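Side-chain contacts in arfgap-like finger domain containing protein (PDB 2OWA), which binds zinc through an ArfGAP-type finger domain and probably activates GTP hydrolysis by ADP-ribosylation factor, a small GTPase: residues A[28-31]-A[35-38]; A[47-52]-A[65-70]; A[71-76]-A[118-123]. All coordinates share one frame; numbering follows the deposited sequence.

Contact 1 of 3, residues A[28-31]-A[35-38]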
ATOM      1  N   GLN A  28       0.739  -2.922  13.230  1.00 24.08           N
ATOM      2  CA  GLN A  28       0.156  -2.107  14.283  1.00 25.66           C
ATOM      3  C   GLN A  28       0.909  -0.774  14.375  1.00 26.28           C
ATOM      4  O   GLN A  28       0.304   0.297  14.477  1.00 27.69           O
ATOM      5  CB  GLN A  28       0.212  -2.868  15.596  1.00 25.98           C
ATOM      6  CG  GLN A  28      -0.931  -3.840  15.776  1.00 27.89           C
ATOM      7  CD  GLN A  28      -0.589  -4.978  16.749  1.00 28.57           C
ATOM      8  OE1 GLN A  28       0.279  -4.831  17.618  1.00 29.72           O
ATOM      9  NE2 GLN A  28      -1.250  -6.123  16.573  1.00 29.51           N
ATOM     10  N   ILE A  29       2.225  -0.841  14.276  1.00 26.06           N
ATOM     11  CA  ILE A  29       3.049   0.351  14.250  1.00 27.12           C
ATOM     12  C   ILE A  29       2.891   1.133  12.972  1.00 26.17           C
ATOM     13  O   ILE A  29       2.618   2.327  13.001  1.00 26.48           O
ATOM     14  CB  ILE A  29       4.543   0.013  14.407  1.00 27.49           C
ATOM     15  CG1 ILE A  29       4.801  -0.680  15.741  1.00 28.45           C
ATOM     16  CG2 ILE A  29       5.384   1.274  14.246  1.00 29.72           C
ATOM     17  CD1 ILE A  29       4.187   0.024  16.898  1.00 31.16           C
ATOM     18  N   VAL A  30       3.064   0.460  11.841  1.00 25.35           N
ATOM     19  CA  VAL A  30       3.096   1.180  10.575  1.00 24.36           C
ATOM     20  C   VAL A  30       1.721   1.831  10.281  1.00 23.75           C
ATOM     21  O   VAL A  30       1.665   2.916   9.773  1.00 22.49           O
ATOM     22  CB  VAL A  30       3.659   0.300   9.448  1.00 23.72           C
ATOM     23  CG1 VAL A  30       3.489   0.972   8.109  1.00 24.05           C
ATOM     24  CG2 VAL A  30       5.152   0.014   9.732  1.00 23.95           C
ATOM     25  N   ARG A  31       0.624   1.185  10.686  1.00 24.52           N
ATOM     26  CA  ARG A  31      -0.736   1.761  10.515  1.00 24.14           C
ATOM     27  C   ARG A  31      -0.977   2.976  11.389  1.00 24.23           C
ATOM     28  O   ARG A  31      -1.801   3.815  11.045  1.00 23.66           O
ATOM     29  CB  ARG A  31      -1.829   0.719  10.817  1.00 23.89           C
ATOM     30  CG  ARG A  31      -2.227  -0.127   9.633  1.00 24.86           C
ATOM     31  CD  ARG A  31      -3.500  -0.986   9.929  1.00 24.29           C
ATOM     32  NE  ARG A  31      -3.573  -1.515  11.307  1.00 25.48           N
ATOM     33  CZ  ARG A  31      -3.350  -2.782  11.678  1.00 27.80           C
ATOM     34  NH1 ARG A  31      -2.995  -3.727  10.799  1.00 25.93           N
ATOM     35  NH2 ARG A  31      -3.469  -3.115  12.957  1.00 27.48           N
ATOM     36  N   GLU A  35       0.005   9.683   8.591  1.00 25.78           N
ATOM     37  CA  GLU A  35      -0.486   9.619   7.207  1.00 27.20           C
ATOM     38  C   GLU A  35      -1.206   8.308   6.849  1.00 26.17           C
ATOM     39  O   GLU A  35      -2.020   8.311   5.954  1.00 25.40           O
ATOM     40  CB  GLU A  35       0.631   9.900   6.189  1.00 27.99           C
ATOM     41  CG  GLU A  35       1.100  11.365   6.159  1.00 32.45           C
ATOM     42  CD  GLU A  35       0.022  12.350   5.706  1.00 37.16           C
ATOM     43  OE1 GLU A  35      -0.507  12.181   4.575  1.00 39.09           O
ATOM     44  OE2 GLU A  35      -0.281  13.290   6.497  1.00 38.85           O
ATOM     45  N   ASN A  36      -0.917   7.212   7.559  1.00 26.00           N
ATOM     46  CA  ASN A  36      -1.545   5.906   7.277  1.00 25.75           C
ATOM     47  C   ASN A  36      -2.884   5.681   7.990  1.00 26.56           C
ATOM     48  O   ASN A  36      -3.454   4.588   7.913  1.00 27.24           O
ATOM     49  CB  ASN A  36      -0.600   4.755   7.601  1.00 24.72           C
ATOM     50  CG  ASN A  36       0.605   4.678   6.663  1.00 24.20           C
ATOM     51  OD1 ASN A  36       0.555   5.124   5.509  1.00 24.21           O
ATOM     52  ND2 ASN A  36       1.679   4.065   7.144  1.00 19.62           N
ATOM     53  N   ARG A  37      -3.384   6.718   8.656  1.00 26.76           N
ATOM     54  CA  ARG A  37      -4.594   6.610   9.498  1.00 27.30           C
ATOM     55  C   ARG A  37      -5.877   7.056   8.792  1.00 26.35           C
ATOM     56  O   ARG A  37      -6.973   7.038   9.338  1.00 26.54           O
ATOM     57  CB  ARG A  37      -4.367   7.348  10.815  1.00 27.95           C
ATOM     58  CG  ARG A  37      -3.242   6.712  11.626  1.00 27.99           C
ATOM     59  CD  ARG A  37      -3.291   7.145  13.042  1.00 35.33           C
ATOM     60  NE  ARG A  37      -4.268   6.393  13.844  1.00 38.51           N
ATOM     61  CZ  ARG A  37      -4.503   6.642  15.130  1.00 38.46           C
ATOM     62  NH1 ARG A  37      -3.835   7.620  15.736  1.00 38.40           N
ATOM     63  NH2 ARG A  37      -5.406   5.931  15.804  1.00 39.27           N
ATOM     64  N   THR A  38      -5.726   7.399   7.532  1.00 25.55           N
ATOM     65  CA  THR A  38      -6.851   7.679   6.685  1.00 25.33           C
ATOM     66  C   THR A  38      -6.631   6.933   5.340  1.00 23.72           C
ATOM     67  O   THR A  38      -5.513   6.823   4.883  1.00 21.75           O
ATOM     68  CB  THR A  38      -6.953   9.192   6.525  1.00 25.87           C
ATOM     69  OG1 THR A  38      -8.022   9.511   5.643  1.00 32.21           O
ATOM     70  CG2 THR A  38      -5.677   9.769   5.968  1.00 26.53           C
TER
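Asn36 reaches back to the helix that precedes it and gives an N-H of its side-chain amide to the carbonyl oxygen of Val30. The bond from Asn36 ND2 to Val30 O is 2.9 Å long and almost straight, 175° at the hydrogen. The two planes are used differently: Val30 O lies practically in the plane of the Asn36 amide, whereas ND2 sits above the plane of the Val30 carbonyl, 41° out of it. CB already points at the helix, and chi1 of -68°, with CG anti to the carbonyl carbon, carries the amide on to Val30 O. The other end of the same amide is used too, Asn36 OD1 accepting from the backbone N of Asn97. Two bonds thus fix the flip of a buried amide, a task suited to asparagine, which carries donor and acceptor on a short stem. Val30 CG1 packs 3.7 Å from Asn36 ND2, the valine methyl lying alongside the polar pair. Toward the surface, the aliphatic part of Arg37 lies against the next carbonyl, with Arg37 CG 3.3 Å from Arg31 O. Phe57 of strand 56-58 touches Val30, Arg31 and Asn36. Here a side-chain amide probably takes the place of a backbone donor near the C-terminal end of helix 20-32, where the chain turns toward the zinc-binding Cys39 of the ArfGAP finger.

Contact 2 of 3, residues A[47-52]-A[65-70]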
ATOM      1  N   PRO A  47      -7.640   2.792   7.954  1.00 22.62           N
ATOM      2  CA  PRO A  47      -7.736   1.747   6.929  1.00 22.43           C
ATOM      3  C   PRO A  47      -6.810   0.560   7.280  1.00 22.14           C
ATOM      4  O   PRO A  47      -5.716   0.754   7.837  1.00 23.07           O
ATOM      5  CB  PRO A  47      -7.237   2.456   5.665  1.00 21.35           C
ATOM      6  CG  PRO A  47      -6.207   3.436   6.207  1.00 21.19           C
ATOM      7  CD  PRO A  47      -6.874   3.962   7.468  1.00 22.87           C
ATOM      8  N   THR A  48      -7.247  -0.654   6.978  1.00 21.51           N
ATOM      9  CA  THR A  48      -6.470  -1.834   7.355  1.00 20.42           C
ATOM     10  C   THR A  48      -6.154  -2.703   6.155  1.00 19.79           C
ATOM     11  O   THR A  48      -5.405  -3.659   6.272  1.00 20.13           O
ATOM     12  CB  THR A  48      -7.185  -2.683   8.461  1.00 21.10           C
ATOM     13  OG1 THR A  48      -8.393  -3.198   7.921  1.00 19.08           O
ATOM     14  CG2 THR A  48      -7.502  -1.817   9.676  1.00 22.16           C
ATOM     15  N   TRP A  49      -6.724  -2.383   5.003  1.00 19.75           N
ATOM     16  CA  TRP A  49      -6.350  -3.040   3.761  1.00 20.06           C
ATOM     17  C   TRP A  49      -5.178  -2.287   3.140  1.00 19.77           C
ATOM     18  O   TRP A  49      -4.781  -1.231   3.637  1.00 19.42           O
ATOM     19  CB  TRP A  49      -7.546  -3.143   2.792  1.00 19.98           C
ATOM     20  CG  TRP A  49      -8.519  -4.127   3.255  1.00 20.01           C
ATOM     21  CD1 TRP A  49      -9.397  -3.977   4.305  1.00 21.52           C
ATOM     22  CD2 TRP A  49      -8.708  -5.469   2.766  1.00 20.87           C
ATOM     23  NE1 TRP A  49     -10.107  -5.135   4.490  1.00 18.14           N
ATOM     24  CE2 TRP A  49      -9.733  -6.057   3.552  1.00 21.70           C
ATOM     25  CE3 TRP A  49      -8.117  -6.231   1.744  1.00 19.47           C
ATOM     26  CZ2 TRP A  49     -10.193  -7.371   3.342  1.00 22.75           C
ATOM     27  CZ3 TRP A  49      -8.581  -7.558   1.524  1.00 20.87           C
ATOM     28  CH2 TRP A  49      -9.611  -8.107   2.338  1.00 21.38           C
ATOM     29  N   LEU A  50      -4.601  -2.850   2.083  1.00 18.86           N
ATOM     30  CA  LEU A  50      -3.444  -2.232   1.458  1.00 19.04           C
ATOM     31  C   LEU A  50      -3.295  -2.591  -0.046  1.00 19.71           C
ATOM     32  O   LEU A  50      -3.799  -3.613  -0.508  1.00 18.24           O
ATOM     33  CB  LEU A  50      -2.159  -2.504   2.299  1.00 18.56           C
ATOM     34  CG  LEU A  50      -1.670  -3.940   2.500  1.00 19.47           C
ATOM     35  CD1 LEU A  50      -0.852  -4.360   1.264  1.00 23.30           C
ATOM     36  CD2 LEU A  50      -0.804  -4.023   3.745  1.00 18.66           C
ATOM     37  N   SER A  51      -2.655  -1.713  -0.818  1.00 20.04           N
ATOM     38  CA  SER A  51      -2.161  -2.112  -2.156  1.00 19.75           C
ATOM     39  C   SER A  51      -0.642  -2.213  -2.002  1.00 19.53           C
ATOM     40  O   SER A  51       0.025  -1.188  -1.702  1.00 19.53           O
ATOM     41  CB  SER A  51      -2.519  -1.074  -3.226  1.00 19.72           C
ATOM     42  OG  SER A  51      -1.869  -1.395  -4.447  1.00 18.51           O
ATOM     43  N   LEU A  52      -0.090  -3.424  -2.146  1.00 18.92           N
ATOM     44  CA  LEU A  52       1.348  -3.565  -2.036  1.00 19.42           C
ATOM     45  C   LEU A  52       2.060  -2.748  -3.100  1.00 19.06           C
ATOM     46  O   LEU A  52       3.081  -2.166  -2.814  1.00 20.22           O
ATOM     47  CB  LEU A  52       1.810  -5.019  -2.122  1.00 20.04           C
ATOM     48  CG  LEU A  52       1.833  -5.704  -0.751  1.00 23.44           C
ATOM     49  CD1 LEU A  52       1.862  -7.223  -0.941  1.00 26.70           C
ATOM     50  CD2 LEU A  52       3.003  -5.181   0.167  1.00 22.53           C
ATOM     51  N   ASP A  65     -12.889  -2.266  -4.758  1.00 25.82           N
ATOM     52  CA  ASP A  65     -12.586  -1.639  -6.061  1.00 25.17           C
ATOM     53  C   ASP A  65     -11.231  -2.028  -6.613  1.00 24.30           C
ATOM     54  O   ASP A  65     -11.121  -2.386  -7.789  1.00 23.99           O
ATOM     55  CB  ASP A  65     -12.715  -0.113  -6.013  1.00 25.56           C
ATOM     56  CG  ASP A  65     -14.124   0.353  -5.588  1.00 29.99           C
ATOM     57  OD1 ASP A  65     -15.126  -0.369  -5.824  1.00 29.53           O
ATOM     58  OD2 ASP A  65     -14.212   1.427  -4.962  1.00 33.37           O
ATOM     59  N   HIS A  66     -10.192  -1.933  -5.783  1.00 23.83           N
ATOM     60  CA  HIS A  66      -8.847  -2.358  -6.180  1.00 24.31           C
ATOM     61  C   HIS A  66      -8.774  -3.834  -6.575  1.00 25.15           C
ATOM     62  O   HIS A  66      -8.045  -4.183  -7.478  1.00 25.50           O
ATOM     63  CB  HIS A  66      -7.840  -2.111  -5.063  1.00 22.39           C
ATOM     64  CG  HIS A  66      -7.419  -0.685  -4.941  1.00 21.45           C
ATOM     65  ND1 HIS A  66      -6.131  -0.270  -5.192  1.00 21.47           N
ATOM     66  CD2 HIS A  66      -8.117   0.426  -4.608  1.00 18.82           C
ATOM     67  CE1 HIS A  66      -6.042   1.033  -5.004  1.00 20.13           C
ATOM     68  NE2 HIS A  66      -7.240   1.478  -4.654  1.00 20.72           N
ATOM     69  N   ARG A  67      -9.514  -4.683  -5.873  1.00 26.34           N
ATOM     70  CA  ARG A  67      -9.505  -6.126  -6.138  1.00 28.91           C
ATOM     71  C   ARG A  67     -10.089  -6.480  -7.521  1.00 28.29           C
ATOM     72  O   ARG A  67      -9.761  -7.529  -8.085  1.00 28.83           O
ATOM     73  CB  ARG A  67     -10.225  -6.904  -5.006  1.00 28.53           C
ATOM     74  CG  ARG A  67      -9.396  -7.065  -3.708  1.00 31.85           C
ATOM     75  CD  ARG A  67     -10.044  -8.031  -2.674  1.00 31.78           C
ATOM     76  NE  ARG A  67     -11.341  -7.557  -2.170  1.00 43.25           N
ATOM     77  CZ  ARG A  67     -11.539  -6.826  -1.058  1.00 46.39           C
ATOM     78  NH1 ARG A  67     -10.532  -6.442  -0.288  1.00 48.55           N
ATOM     79  NH2 ARG A  67     -12.766  -6.458  -0.708  1.00 48.22           N
ATOM     80  N   LYS A  68     -10.946  -5.610  -8.052  1.00 28.22           N
ATOM     81  CA  LYS A  68     -11.483  -5.761  -9.412  1.00 28.25           C
ATOM     82  C   LYS A  68     -10.538  -5.318 -10.526  1.00 27.08           C
ATOM     83  O   LYS A  68     -10.828  -5.517 -11.691  1.00 26.71           O
ATOM     84  CB  LYS A  68     -12.773  -4.965  -9.576  1.00 28.49           C
ATOM     85  CG  LYS A  68     -13.883  -5.271  -8.599  1.00 31.47           C
ATOM     86  CD  LYS A  68     -15.010  -4.245  -8.837  1.00 35.39           C
ATOM     87  CE  LYS A  68     -15.856  -4.026  -7.590  1.00 39.72           C
ATOM     88  NZ  LYS A  68     -16.332  -5.326  -7.027  1.00 38.91           N
ATOM     89  N   MET A  69      -9.427  -4.683 -10.184  1.00 27.00           N
ATOM     90  CA  MET A  69      -8.536  -4.139 -11.203  1.00 26.72           C
ATOM     91  C   MET A  69      -7.496  -5.138 -11.711  1.00 27.07           C
ATOM     92  O   MET A  69      -7.065  -5.045 -12.861  1.00 29.24           O
ATOM     93  CB  MET A  69      -7.821  -2.910 -10.667  1.00 26.63           C
ATOM     94  CG  MET A  69      -8.766  -1.788 -10.304  1.00 27.35           C
ATOM     95  SD  MET A  69      -7.944  -0.314  -9.676  1.00 27.07           S
ATOM     96  CE  MET A  69      -6.844  -0.927  -8.465  1.00 33.03           C
ATOM     97  N   GLY A  70      -7.048  -6.060 -10.869  1.00 26.38           N
ATOM     98  CA  GLY A  70      -6.069  -7.051 -11.344  1.00 25.19           C
ATOM     99  C   GLY A  70      -4.669  -6.709 -10.883  1.00 24.18           C
ATOM    100  O   GLY A  70      -4.278  -5.527 -10.873  1.00 22.74           O
TER
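Trp49 and Arg67 meet as a cation-pi pair, the guanidinium group coming over one face of the indole. Arg67 CZ stands 4.3 Å from the centroid of the six-membered ring of Trp49 and 24° off the ring normal, so the charge lies above the benzene part of the indole and not beside it. The two groups are not stacked flat: their planes are 56° apart, and the side chains run at about a right angle to each other. NH1 of Arg67 is modelled too close to the ring for its exact placement to be trusted. CB of Arg67 does not aim at the strand; the long chain, bent at chi3 (-63°), brings its end across. Arginine suits this solvent-facing side, where a flexible stem can deliver a delocalised charge to a broad aromatic face, and Val76 of the neighbouring strand touches both partners.

Deeper in, Ser51 and His66 point their CB atoms at each other's segments but make only a loose contact, Ser51 CB to His66 ND1 at 4.2 Å. Their polar ends converge on a third residue: the short hydroxyl stem of serine lets Ser51 OG, like His66 ND1, share Ser74 OG. His66 NE2 is held by Asp41, so both ring nitrogens are engaged and the rotation of the buried imidazole is fixed. Strand 49-51, central in the antiparallel sheet, thereby packs on helix 60-67, whose Cys62 helps bind the zinc: the strand-and-helix core of the Cys4 zinc finger in an ArfGAP domain.

Contact 3 of 3, residues A[71-76]-A[118-123]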
ATOM      1  N   VAL A  71      -3.906  -7.749 -10.553  1.00 23.00           N
ATOM      2  CA  VAL A  71      -2.722  -7.609  -9.718  1.00 23.10           C
ATOM      3  C   VAL A  71      -1.628  -6.737 -10.292  1.00 23.27           C
ATOM      4  O   VAL A  71      -0.836  -6.165  -9.524  1.00 22.97           O
ATOM      5  CB  VAL A  71      -2.102  -8.979  -9.273  1.00 23.12           C
ATOM      6  CG1 VAL A  71      -2.899  -9.593  -8.147  1.00 24.74           C
ATOM      7  CG2 VAL A  71      -1.972  -9.912 -10.434  1.00 22.90           C
ATOM      8  N   HIS A  72      -1.555  -6.662 -11.625  1.00 23.95           N
ATOM      9  CA  HIS A  72      -0.580  -5.803 -12.289  1.00 24.58           C
ATOM     10  C   HIS A  72      -0.895  -4.314 -12.126  1.00 24.95           C
ATOM     11  O   HIS A  72      -0.000  -3.443 -12.288  1.00 26.15           O
ATOM     12  CB  HIS A  72      -0.478  -6.193 -13.781  1.00 25.61           C
ATOM     13  CG  HIS A  72      -1.731  -5.934 -14.566  1.00 27.39           C
ATOM     14  ND1 HIS A  72      -2.904  -6.617 -14.336  1.00 29.97           N
ATOM     15  CD2 HIS A  72      -1.997  -5.047 -15.560  1.00 29.36           C
ATOM     16  CE1 HIS A  72      -3.842  -6.156 -15.148  1.00 30.80           C
ATOM     17  NE2 HIS A  72      -3.317  -5.199 -15.895  1.00 30.68           N
ATOM     18  N   ILE A  73      -2.164  -4.010 -11.841  1.00 23.98           N
ATOM     19  CA  ILE A  73      -2.590  -2.647 -11.534  1.00 23.14           C
ATOM     20  C   ILE A  73      -2.444  -2.393 -10.014  1.00 23.01           C
ATOM     21  O   ILE A  73      -1.701  -1.522  -9.593  1.00 24.02           O
ATOM     22  CB  ILE A  73      -4.045  -2.403 -12.017  1.00 23.86           C
ATOM     23  CG1 ILE A  73      -4.214  -2.817 -13.498  1.00 24.40           C
ATOM     24  CG2 ILE A  73      -4.521  -0.964 -11.679  1.00 22.57           C
ATOM     25  CD1 ILE A  73      -3.909  -1.742 -14.497  1.00 30.13           C
ATOM     26  N   SER A  74      -3.110  -3.200  -9.202  1.00 22.59           N
ATOM     27  CA  SER A  74      -3.060  -3.032  -7.760  1.00 23.05           C
ATOM     28  C   SER A  74      -3.223  -4.370  -7.071  1.00 22.51           C
ATOM     29  O   SER A  74      -4.185  -5.066  -7.324  1.00 24.12           O
ATOM     30  CB  SER A  74      -4.106  -2.003  -7.310  1.00 22.72           C
ATOM     31  OG  SER A  74      -4.163  -1.893  -5.917  1.00 20.87           O
ATOM     32  N   PHE A  75      -2.253  -4.721  -6.223  1.00 23.54           N
ATOM     33  CA  PHE A  75      -2.101  -6.049  -5.610  1.00 22.49           C
ATOM     34  C   PHE A  75      -2.498  -5.880  -4.162  1.00 21.72           C
ATOM     35  O   PHE A  75      -1.764  -5.288  -3.381  1.00 20.10           O
ATOM     36  CB  PHE A  75      -0.628  -6.503  -5.741  1.00 24.48           C
ATOM     37  CG  PHE A  75      -0.298  -7.841  -5.092  1.00 24.80           C
ATOM     38  CD1 PHE A  75      -0.119  -8.981  -5.857  1.00 29.70           C
ATOM     39  CD2 PHE A  75      -0.079  -7.939  -3.712  1.00 31.43           C
ATOM     40  CE1 PHE A  75       0.227 -10.207  -5.280  1.00 27.07           C
ATOM     41  CE2 PHE A  75       0.250  -9.167  -3.098  1.00 30.42           C
ATOM     42  CZ  PHE A  75       0.420 -10.305  -3.904  1.00 31.19           C
ATOM     43  N   VAL A  76      -3.659  -6.420  -3.811  1.00 20.50           N
ATOM     44  CA  VAL A  76      -4.375  -6.023  -2.594  1.00 22.14           C
ATOM     45  C   VAL A  76      -4.264  -7.114  -1.536  1.00 21.39           C
ATOM     46  O   VAL A  76      -4.390  -8.293  -1.854  1.00 21.45           O
ATOM     47  CB  VAL A  76      -5.877  -5.713  -2.917  1.00 21.81           C
ATOM     48  CG1 VAL A  76      -6.733  -5.578  -1.655  1.00 23.79           C
ATOM     49  CG2 VAL A  76      -5.975  -4.503  -3.809  1.00 22.68           C
ATOM     50  N   GLU A 118      -7.374   6.554 -10.741  1.00 20.15           N
ATOM     51  CA  GLU A 118      -6.632   6.910 -11.965  1.00 19.13           C
ATOM     52  C   GLU A 118      -5.139   6.749 -11.726  1.00 18.85           C
ATOM     53  O   GLU A 118      -4.456   6.244 -12.600  1.00 18.58           O
ATOM     54  CB  GLU A 118      -6.969   8.297 -12.478  1.00 18.18           C
ATOM     55  CG  GLU A 118      -6.181   8.749 -13.782  1.00 20.47           C
ATOM     56  CD  GLU A 118      -6.619  10.161 -14.305  1.00 21.46           C
ATOM     57  OE1 GLU A 118      -7.606  10.262 -15.043  1.00 24.19           O
ATOM     58  OE2 GLU A 118      -5.952  11.178 -13.984  1.00 22.04           O
ATOM     59  N   TYR A 119      -4.636   7.124 -10.550  1.00 18.04           N
ATOM     60  CA  TYR A 119      -3.203   6.943 -10.250  1.00 17.76           C
ATOM     61  C   TYR A 119      -2.728   5.499 -10.448  1.00 18.09           C
ATOM     62  O   TYR A 119      -1.649   5.298 -10.936  1.00 18.85           O
ATOM     63  CB  TYR A 119      -2.818   7.446  -8.841  1.00 16.37           C
ATOM     64  CG  TYR A 119      -3.361   6.560  -7.737  1.00 15.46           C
ATOM     65  CD1 TYR A 119      -2.623   5.490  -7.250  1.00 11.99           C
ATOM     66  CD2 TYR A 119      -4.639   6.790  -7.203  1.00 15.49           C
ATOM     67  CE1 TYR A 119      -3.137   4.656  -6.222  1.00 15.04           C
ATOM     68  CE2 TYR A 119      -5.172   5.970  -6.167  1.00 15.74           C
ATOM     69  CZ  TYR A 119      -4.409   4.881  -5.701  1.00 14.88           C
ATOM     70  OH  TYR A 119      -4.895   4.062  -4.674  1.00 15.04           O
ATOM     71  N   ALA A 120      -3.535   4.519 -10.039  1.00 19.06           N
ATOM     72  CA  ALA A 120      -3.171   3.119 -10.073  1.00 18.80           C
ATOM     73  C   ALA A 120      -2.883   2.626 -11.494  1.00 19.95           C
ATOM     74  O   ALA A 120      -2.000   1.785 -11.667  1.00 19.64           O
ATOM     75  CB  ALA A 120      -4.253   2.236  -9.416  1.00 18.97           C
ATOM     76  N   SER A 121      -3.643   3.110 -12.478  1.00 19.39           N
ATOM     77  CA  SER A 121      -3.502   2.608 -13.861  1.00 20.13           C
ATOM     78  C   SER A 121      -2.589   3.491 -14.703  1.00 20.46           C
ATOM     79  O   SER A 121      -2.285   3.156 -15.877  1.00 21.29           O
ATOM     80  CB  SER A 121      -4.868   2.440 -14.536  1.00 20.85           C
ATOM     81  OG  SER A 121      -5.594   3.685 -14.668  1.00 21.24           O
ATOM     82  N   SER A 122      -2.180   4.614 -14.113  1.00 19.91           N
ATOM     83  CA  SER A 122      -1.384   5.623 -14.807  1.00 20.84           C
ATOM     84  C   SER A 122       0.080   5.188 -15.001  1.00 20.98           C
ATOM     85  O   SER A 122       0.602   4.425 -14.207  1.00 19.91           O
ATOM     86  CB  SER A 122      -1.436   6.960 -14.068  1.00 20.66           C
ATOM     87  OG  SER A 122      -0.634   6.942 -12.890  1.00 21.29           O
ATOM     88  N   ILE A 123       0.734   5.704 -16.037  1.00 21.24           N
ATOM     89  CA  ILE A 123       2.186   5.547 -16.173  1.00 22.72           C
ATOM     90  C   ILE A 123       2.971   6.079 -14.963  1.00 21.96           C
ATOM     91  O   ILE A 123       4.010   5.498 -14.607  1.00 21.15           O
ATOM     92  CB  ILE A 123       2.711   6.182 -17.512  1.00 24.04           C
ATOM     93  CG1 ILE A 123       4.227   6.064 -17.607  1.00 26.60           C
ATOM     94  CG2 ILE A 123       2.288   7.622 -17.622  1.00 24.55           C
ATOM     95  CD1 ILE A 123       4.676   5.481 -18.953  1.00 31.43           C
TER
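This contact joins two connecting elements of the ArfGAP domain: the loop that leads from helix 60-67 to strand 76-78, and the short, weakly bonded helix 118-121. Ile73 and Ala120 carry it. The CG2 methyl of Ile73 touches the CB methyl of Ala120 at 3.9 Å and also rests 3.7 Å from Ala120 O, so one branch of the isoleucine meets both the side chain and the carbonyl of the same residue. That branch lies anti to the backbone N of Ile73, while CG1 stands beside that nitrogen (chi1 -51°) and carries CD1 toward Ser121, whose CB is 4.3 Å from Ile73 CD1. The beta-branched side chain thus spreads over two successive residues of the helix. Alanine suits the place because its one methyl points at the loop and keeps the approach short. The closest pair of CA atoms, those of Ile73 and Ser121, is 5.8 Å apart. No hydrogen bond crosses between the segments; methyl groups pack on one another and on the backbone of the helix.

Polar atoms are served within the turn. Ser122 OG bonds Tyr119 O at 2.7 Å, and Ser122 N approaches that oxygen from the same face of the carbonyl plane, at 3.3 Å. Ser122 is also the N-cap of the following helix, its OG engaging Gly125 N; a serine hydroxyl is short enough to serve both the ending turn and the beginning one.

Tyr119 meets Phe40 and Phe54 edge-to-face and bonds Asp41 through its hydroxyl. Ala120 touches Phe54 as well as Ile73. Through its tyrosine, helix 118-121 also touches His66 of helix 60-67, and helix 123-135 follows it directly.

All three contacts lie within the ArfGAP domain and each is partly buried, but they differ in chemistry. Contact 1 is a short-range hydrogen bond between a helix end and the turn after it; contact 2 joins strand to helix with a charge over an aromatic face near the surface; contact 3 is mainly apolar and spans the longest sequence separation. Residues 65-70 run straight on into 71-76, so contacts 2 and 3 share one stretch of chain after helix 60-67, and Ser74 links them. Contact 2 lies nearest the centre of the chain, with contacts 1 and 3 on opposite sides of it. Pro47 packs on residues 36-38, whereas contacts 1 and 3 do not touch.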